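PDB 6JIF: branched-chain-amino-acid aminotransferase from Pseudomonas sp. UW4, which catalyses the pyridoxal-5'-phosphate-dependent transfer of amino groups between branched-chain amino acids and 2-oxo acids. Local coordinates for residues Y145-V150 and S168-P173; T38-L43 and V128-R133. All coordinates share one frame; numbering follows the deposited sequence.

Overall arrangement
From the N terminus the chain enters strand 41-47 through residues 38-43. It then runs through strands 50-57, 61-65, 76-85 and 91-94 and helices 96-109 and 117-130 before residues 128-133 return to its start, closing contact 2 around 84 intervening residues. Soon afterwards the chain runs along strand 143-153, turns and returns antiparallel along strand 164-174, closing contact 1 around only 17. The two loops follow one another, neither nested nor crossed. The centres of the two contacts lie about 9 Å apart; strand 164-174 has strand 143-153 on one flank and strand 41-47 on the other. Contact 1 thus joins strands within the sheet, whereas contact 2 ties the end of helix 117-130 to the loop leading into strand 41-47.

Contact 1 of 2, residues Y145-V150 and S168-P173; sequences YLRPFV and SIFCIP
Arg147 lies alongside Phe170, with its CB over one face of the ring in a CH-pi contact, 4.0 Å from the centroid and offset toward the rim. Its CG reaches Phe170 CZ at 3.7 Å. Phe149 crosses Phe170 at about a right angle, its CE1 3.8 Å from Phe170 CD2, while its CZ touches Ser168 CB. Phe149 and Phe170 each hold CG between backbone N and carbonyl carbon (chi1 58° and 63°), which tips both rings over the neighbouring strand. Past them, Ile172 CG1 rests beside Tyr145 CB. On the other face of the sheet, Pro148 CB meets Ile169 CG1 at 3.7 Å, and Leu146 CD1 lies 3.8 Å from Cys171 CB.

Behind these side chains the backbones pair in regular antiparallel register. Tyr145 with Ile172, Arg147 with Phe170 and Phe149 with Ser168 are hydrogen-bonded antiparallel pairs, each closed by two bonds; Arg147 N to Phe170 O is 2.9 Å and nearly straight. Between them, Cys171, Ile169, Leu146 and Pro148 direct CA-H groups at carbonyl oxygens across the pair.

Further out, the bent Arg147 chain brings NH2 to Tyr145 OH (2.9 Å) in the guanidinium plane, while NH1 bonds Tyr73 OH of the second subunit; these two hydroxyls help to hold the group's orientation. The Ser168 hydroxyl turns instead to Tyr42 O on the next strand. Helix 117-130 covers the Leu146, Pro148 and Ile169 face, and the Phe149 and Phe170 face packs on Glu66 of the second subunit. The whole is a buried antiparallel hairpin within the seven-stranded sheet of a class IV aminotransferase, one face against its own helix and the other toward the dimer partner, with the Tyr145 side chain about 7 Å from bound pyridoxal-5'-phosphate.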
loop_
_atom_site.group_PDB
_atom_site.type_symbol
_atom_site.label_atom_id
_atom_site.label_comp_id
_atom_site.label_asym_id
_atom_site.label_seq_id
_atom_site.Cartn_x
_atom_site.Cartn_y
_atom_site.Cartn_z
ATOM N N TYR B 145 -8.177 -17.777 14.877
ATOM C CA TYR B 145 -7.894 -17.090 13.632
ATOM C C TYR B 145 -6.414 -17.188 13.350
ATOM O O TYR B 145 -5.600 -17.016 14.257
ATOM C CB TYR B 145 -8.310 -15.634 13.742
ATOM C CG TYR B 145 -8.105 -14.782 12.512
ATOM C CD1 TYR B 145 -9.026 -14.781 11.485
ATOM C CD2 TYR B 145 -7.013 -13.942 12.420
ATOM C CE1 TYR B 145 -8.841 -13.960 10.359
ATOM C CE2 TYR B 145 -6.801 -13.149 11.321
ATOM C CZ TYR B 145 -7.716 -13.146 10.302
ATOM O OH TYR B 145 -7.509 -12.293 9.213
ATOM N N LEU B 146 -6.081 -17.515 12.107
ATOM C CA LEU B 146 -4.708 -17.559 11.629
ATOM C C LEU B 146 -4.493 -16.419 10.648
ATOM O O LEU B 146 -5.302 -16.253 9.723
ATOM C CB LEU B 146 -4.425 -18.872 10.915
ATOM C CG LEU B 146 -3.919 -20.017 11.773
ATOM C CD1 LEU B 146 -4.970 -20.306 12.798
ATOM C CD2 LEU B 146 -3.666 -21.268 10.838
ATOM N N ARG B 147 -3.356 -15.708 10.814
ATOM C CA ARG B 147 -2.881 -14.610 9.988
ATOM C C ARG B 147 -1.530 -14.980 9.352
ATOM O O ARG B 147 -0.454 -14.714 9.940
ATOM C CB ARG B 147 -2.779 -13.326 10.827
ATOM C CG ARG B 147 -2.116 -12.123 10.123
ATOM C CD ARG B 147 -2.802 -11.768 8.814
ATOM N NE ARG B 147 -4.203 -11.382 9.039
ATOM C CZ ARG B 147 -4.651 -10.128 9.227
ATOM N NH1 ARG B 147 -3.836 -9.095 9.246
ATOM N NH2 ARG B 147 -5.954 -9.906 9.420
ATOM N N PRO B 148 -1.532 -15.635 8.190
ATOM C CA PRO B 148 -0.285 -15.751 7.407
ATOM C C PRO B 148 -0.012 -14.453 6.679
ATOM O O PRO B 148 -0.932 -13.719 6.323
ATOM C CB PRO B 148 -0.559 -16.864 6.382
ATOM C CG PRO B 148 -1.893 -17.538 6.851
ATOM C CD PRO B 148 -2.630 -16.442 7.624
ATOM N N PHE B 149 1.283 -14.200 6.431
ATOM C CA PHE B 149 1.674 -13.015 5.684
ATOM C C PHE B 149 3.086 -13.211 5.144
ATOM O O PHE B 149 3.884 -13.964 5.695
ATOM C CB PHE B 149 1.589 -11.733 6.536
ATOM C CG PHE B 149 2.434 -11.730 7.812
ATOM C CD1 PHE B 149 2.055 -12.455 8.938
ATOM C CD2 PHE B 149 3.566 -10.919 7.903
ATOM C CE1 PHE B 149 2.820 -12.404 10.095
ATOM C CE2 PHE B 149 4.366 -10.875 9.072
ATOM C CZ PHE B 149 3.970 -11.610 10.172
ATOM N N VAL B 150 3.346 -12.547 4.034
ATOM C CA VAL B 150 4.654 -12.560 3.400
ATOM C C VAL B 150 5.089 -11.095 3.247
ATOM O O VAL B 150 4.281 -10.243 2.861
ATOM C CB VAL B 150 4.626 -13.258 2.036
ATOM C CG1 VAL B 150 6.037 -13.221 1.405
ATOM C CG2 VAL B 150 4.163 -14.707 2.198
ATOM N N SER B 168 5.305 -15.718 7.578
ATOM C CA SER B 168 5.053 -16.025 8.973
ATOM C C SER B 168 3.546 -16.226 9.169
ATOM O O SER B 168 2.718 -15.777 8.377
ATOM C CB SER B 168 5.640 -14.899 9.858
ATOM O OG SER B 168 5.387 -15.038 11.244
ATOM N N ILE B 169 3.192 -16.955 10.211
ATOM C CA ILE B 169 1.779 -17.150 10.536
ATOM C C ILE B 169 1.658 -17.048 12.053
ATOM O O ILE B 169 2.245 -17.859 12.779
ATOM C CB ILE B 169 1.195 -18.508 10.064
ATOM C CG1 ILE B 169 1.616 -18.838 8.618
ATOM C CG2 ILE B 169 -0.353 -18.601 10.317
ATOM C CD1 ILE B 169 1.316 -20.246 8.215
ATOM N N PHE B 170 0.842 -16.103 12.530
ATOM C CA PHE B 170 0.484 -16.147 13.944
ATOM C C PHE B 170 -1.015 -16.407 14.062
ATOM O O PHE B 170 -1.747 -16.381 13.076
ATOM C CB PHE B 170 0.919 -14.869 14.700
ATOM C CG PHE B 170 0.278 -13.598 14.247
ATOM C CD1 PHE B 170 -0.948 -13.189 14.788
ATOM C CD2 PHE B 170 0.943 -12.735 13.362
ATOM C CE1 PHE B 170 -1.549 -11.991 14.412
ATOM C CE2 PHE B 170 0.307 -11.534 12.984
ATOM C CZ PHE B 170 -0.941 -11.176 13.508
ATOM N N CYS B 171 -1.464 -16.744 15.268
ATOM C CA CYS B 171 -2.882 -16.999 15.491
ATOM C C CYS B 171 -3.359 -16.232 16.720
ATOM O O CYS B 171 -2.571 -15.777 17.561
ATOM C CB CYS B 171 -3.176 -18.515 15.623
ATOM S SG CYS B 171 -2.546 -19.332 17.085
ATOM N N ILE B 172 -4.668 -16.068 16.795
ATOM C CA ILE B 172 -5.322 -15.408 17.950
ATOM C C ILE B 172 -6.679 -16.053 18.173
ATOM O O ILE B 172 -7.353 -16.398 17.199
ATOM C CB ILE B 172 -5.508 -13.886 17.742
ATOM C CG1 ILE B 172 -6.237 -13.598 16.421
ATOM C CG2 ILE B 172 -4.194 -13.157 17.764
ATOM C CD1 ILE B 172 -6.757 -12.191 16.408
ATOM N N PRO B 173 -7.119 -16.239 19.427
ATOM C CA PRO B 173 -8.496 -16.670 19.656
ATOM C C PRO B 173 -9.429 -15.502 19.358
ATOM O O PRO B 173 -9.108 -14.343 19.643
ATOM C CB PRO B 173 -8.493 -17.023 21.144
ATOM C CG PRO B 173 -7.504 -16.039 21.724
ATOM C CD PRO B 173 -6.395 -15.985 20.687
#

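Contact 2 of 2, residues T38-L43 and V128-R133; sequences TDKRYL and VRANER
Asn131 uses both ends of its side-chain amide to grip the backbone of Asp39 and Lys40. Its OD1 accepts the Lys40 N-H at 3.1 Å, in the carbonyl plane and on a lone pair, and the Asp39 N-H more weakly at 2.9 Å because that bond is bent to 128°. Its ND2 gives a hydrogen to Lys40 O at 2.9 Å, close to the amide plane. The amide therefore engages both the N-H and the C=O of Lys40, much as the backbone of a neighbouring strand would. A further bond from ND2 to Val127 O, one turn back in the helix, helps fix the amide's rotation. With CG anti to its carbonyl carbon (chi1 -65°), Asn131 also brings OD1 within 3.5 Å of Thr38 CB, the two side chains crossing at about a right angle.

Asp39 carries the charged part. Arg133 NE forms a salt bridge with Asp39 OD2 at 3.1 Å, meeting it on the syn side though 27° out of the carboxylate plane. The two flat groups are almost parallel, yet Arg133 NH2 is still 3.6 Å from Asp39 OD1, so a single bond joins them. Lys40 adds an apolar touch, CB to Ala130 CB at 4.0 Å, before its chain leads away from the helix.

Beneath this partly exposed surface, Thr38 OG1 bonds Cys171 O, and Asn131 packs on the Cys171 side chain, so both segments lean on strand 164-174. Arg41 NH1 holds Thr38 O, and Arg41 NH2 makes a salt bridge with Glu66 of the second subunit. The C-terminal end of helix 117-130 is thus fastened to the lead-in of strand 41-47, the strand that lies between 50-57 and 164-174 in the sheet, with Ala130 against Leu56 of strand 50-57.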
loop_
_atom_site.group_PDB
_atom_site.type_symbol
_atom_site.label_atom_id
_atom_site.label_comp_id
_atom_site.label_asym_id
_atom_site.label_seq_id
_atom_site.Cartn_x
_atom_site.Cartn_y
_atom_site.Cartn_z
ATOM N N THR B 38 -0.377 -15.430 21.418
ATOM C CA THR B 38 -0.428 -16.863 21.589
ATOM C C THR B 38 0.999 -17.398 21.731
ATOM O O THR B 38 1.977 -16.655 21.644
ATOM C CB THR B 38 -1.204 -17.477 20.414
ATOM O OG1 THR B 38 -0.640 -17.002 19.192
ATOM C CG2 THR B 38 -2.698 -17.056 20.502
ATOM N N ASP B 39 1.115 -18.709 21.903
ATOM C CA ASP B 39 2.358 -19.329 22.356
ATOM C C ASP B 39 3.422 -19.387 21.261
ATOM O O ASP B 39 4.570 -19.001 21.498
ATOM C CB ASP B 39 2.068 -20.726 22.858
ATOM C CG ASP B 39 1.373 -20.716 24.190
ATOM O OD1 ASP B 39 1.374 -19.664 24.877
ATOM O OD2 ASP B 39 0.812 -21.758 24.538
ATOM N N LYS B 40 3.079 -19.892 20.070
ATOM C CA LYS B 40 4.064 -20.082 19.000
ATOM C C LYS B 40 3.531 -19.545 17.690
ATOM O O LYS B 40 2.335 -19.634 17.397
ATOM C CB LYS B 40 4.436 -21.574 18.774
ATOM C CG LYS B 40 4.751 -22.374 19.983
ATOM C CD LYS B 40 6.230 -22.468 20.195
ATOM C CE LYS B 40 6.588 -23.716 21.007
ATOM N NZ LYS B 40 7.981 -23.652 21.454
ATOM N N ARG B 41 4.433 -19.065 16.860
ATOM C CA ARG B 41 4.076 -18.699 15.502
ATOM C C ARG B 41 5.070 -19.345 14.552
ATOM O O ARG B 41 6.145 -19.767 14.956
ATOM C CB ARG B 41 4.009 -17.136 15.276
ATOM C CG ARG B 41 5.285 -16.324 15.570
ATOM C CD ARG B 41 5.418 -15.971 17.055
ATOM N NE ARG B 41 4.223 -15.238 17.484
ATOM C CZ ARG B 41 3.561 -15.447 18.622
ATOM N NH1 ARG B 41 3.988 -16.347 19.508
ATOM N NH2 ARG B 41 2.450 -14.741 18.861
ATOM N N TYR B 42 4.643 -19.486 13.304
ATOM C CA TYR B 42 5.516 -19.960 12.232
ATOM C C TYR B 42 6.349 -18.838 11.624
ATOM O O TYR B 42 5.858 -17.721 11.358
ATOM C CB TYR B 42 4.654 -20.600 11.145
ATOM C CG TYR B 42 5.421 -21.221 10.040
ATOM C CD1 TYR B 42 5.855 -22.501 10.140
ATOM C CD2 TYR B 42 5.634 -20.532 8.845
ATOM C CE1 TYR B 42 6.555 -23.107 9.091
ATOM C CE2 TYR B 42 6.330 -21.115 7.785
ATOM C CZ TYR B 42 6.787 -22.404 7.924
ATOM O OH TYR B 42 7.466 -23.041 6.919
ATOM N N LEU B 43 7.599 -19.164 11.316
ATOM C CA LEU B 43 8.510 -18.187 10.738
ATOM C C LEU B 43 9.421 -18.887 9.727
ATOM O O LEU B 43 10.078 -19.874 10.059
ATOM C CB LEU B 43 9.343 -17.512 11.831
ATOM C CG LEU B 43 10.333 -16.411 11.418
ATOM C CD1 LEU B 43 9.649 -15.159 10.897
ATOM C CD2 LEU B 43 11.158 -16.104 12.647
ATOM N N VAL B 128 -1.849 -24.315 14.274
ATOM C CA VAL B 128 -3.008 -24.751 15.052
ATOM C C VAL B 128 -2.578 -25.781 16.112
ATOM O O VAL B 128 -2.916 -25.672 17.310
ATOM C CB VAL B 128 -4.117 -25.285 14.122
ATOM C CG1 VAL B 128 -5.359 -25.691 14.912
ATOM C CG2 VAL B 128 -4.572 -24.197 13.175
ATOM N N ARG B 129 -1.779 -26.783 15.709
ATOM C CA ARG B 129 -1.398 -27.805 16.680
ATOM C C ARG B 129 -0.648 -27.214 17.867
ATOM O O ARG B 129 -0.793 -27.687 19.002
ATOM C CB ARG B 129 -0.537 -28.895 16.016
ATOM C CG ARG B 129 -1.300 -29.807 15.119
ATOM C CD ARG B 129 -0.435 -31.037 14.799
ATOM N NE ARG B 129 0.880 -30.687 14.242
ATOM C CZ ARG B 129 1.105 -30.489 12.950
ATOM N NH1 ARG B 129 0.097 -30.590 12.089
ATOM N NH2 ARG B 129 2.329 -30.164 12.519
ATOM N N ALA B 130 0.184 -26.228 17.624
ATOM C CA ALA B 130 1.026 -25.640 18.664
ATOM C C ALA B 130 0.266 -24.725 19.590
ATOM O O ALA B 130 0.807 -24.318 20.638
ATOM C CB ALA B 130 2.159 -24.830 18.029
ATOM N N ASN B 131 -0.931 -24.335 19.187
ATOM C CA ASN B 131 -1.698 -23.400 20.012
ATOM C C ASN B 131 -3.088 -23.949 20.347
ATOM O O ASN B 131 -4.018 -23.180 20.521
ATOM C CB ASN B 131 -1.798 -22.033 19.320
ATOM C CG ASN B 131 -0.437 -21.338 19.175
ATOM O OD1 ASN B 131 0.063 -20.751 20.124
ATOM N ND2 ASN B 131 0.152 -21.375 17.969
ATOM N N GLU B 132 -3.269 -25.276 20.359
ATOM C CA GLU B 132 -4.610 -25.823 20.624
ATOM C C GLU B 132 -5.258 -25.281 21.894
ATOM O O GLU B 132 -6.486 -25.211 21.976
ATOM C CB GLU B 132 -4.581 -27.354 20.648
ATOM C CG GLU B 132 -4.103 -27.908 19.285
ATOM C CD GLU B 132 -4.559 -29.341 18.976
ATOM O OE1 GLU B 132 -5.113 -30.001 19.880
ATOM O OE2 GLU B 132 -4.347 -29.796 17.814
ATOM N N ARG B 133 -4.483 -24.906 22.909
ATOM C CA ARG B 133 -5.164 -24.449 24.124
ATOM C C ARG B 133 -5.901 -23.132 23.928
ATOM O O ARG B 133 -6.734 -22.758 24.770
ATOM C CB ARG B 133 -4.174 -24.327 25.281
ATOM C CG ARG B 133 -3.405 -23.076 25.315
ATOM C CD ARG B 133 -2.264 -23.047 26.174
ATOM N NE ARG B 133 -1.762 -21.680 26.236
ATOM C CZ ARG B 133 -2.053 -20.710 27.117
ATOM N NH1 ARG B 133 -2.730 -21.072 28.183
ATOM N NH2 ARG B 133 -1.503 -19.457 27.024
HETATM O O HOH W 1 0.180 -23.538 22.999
#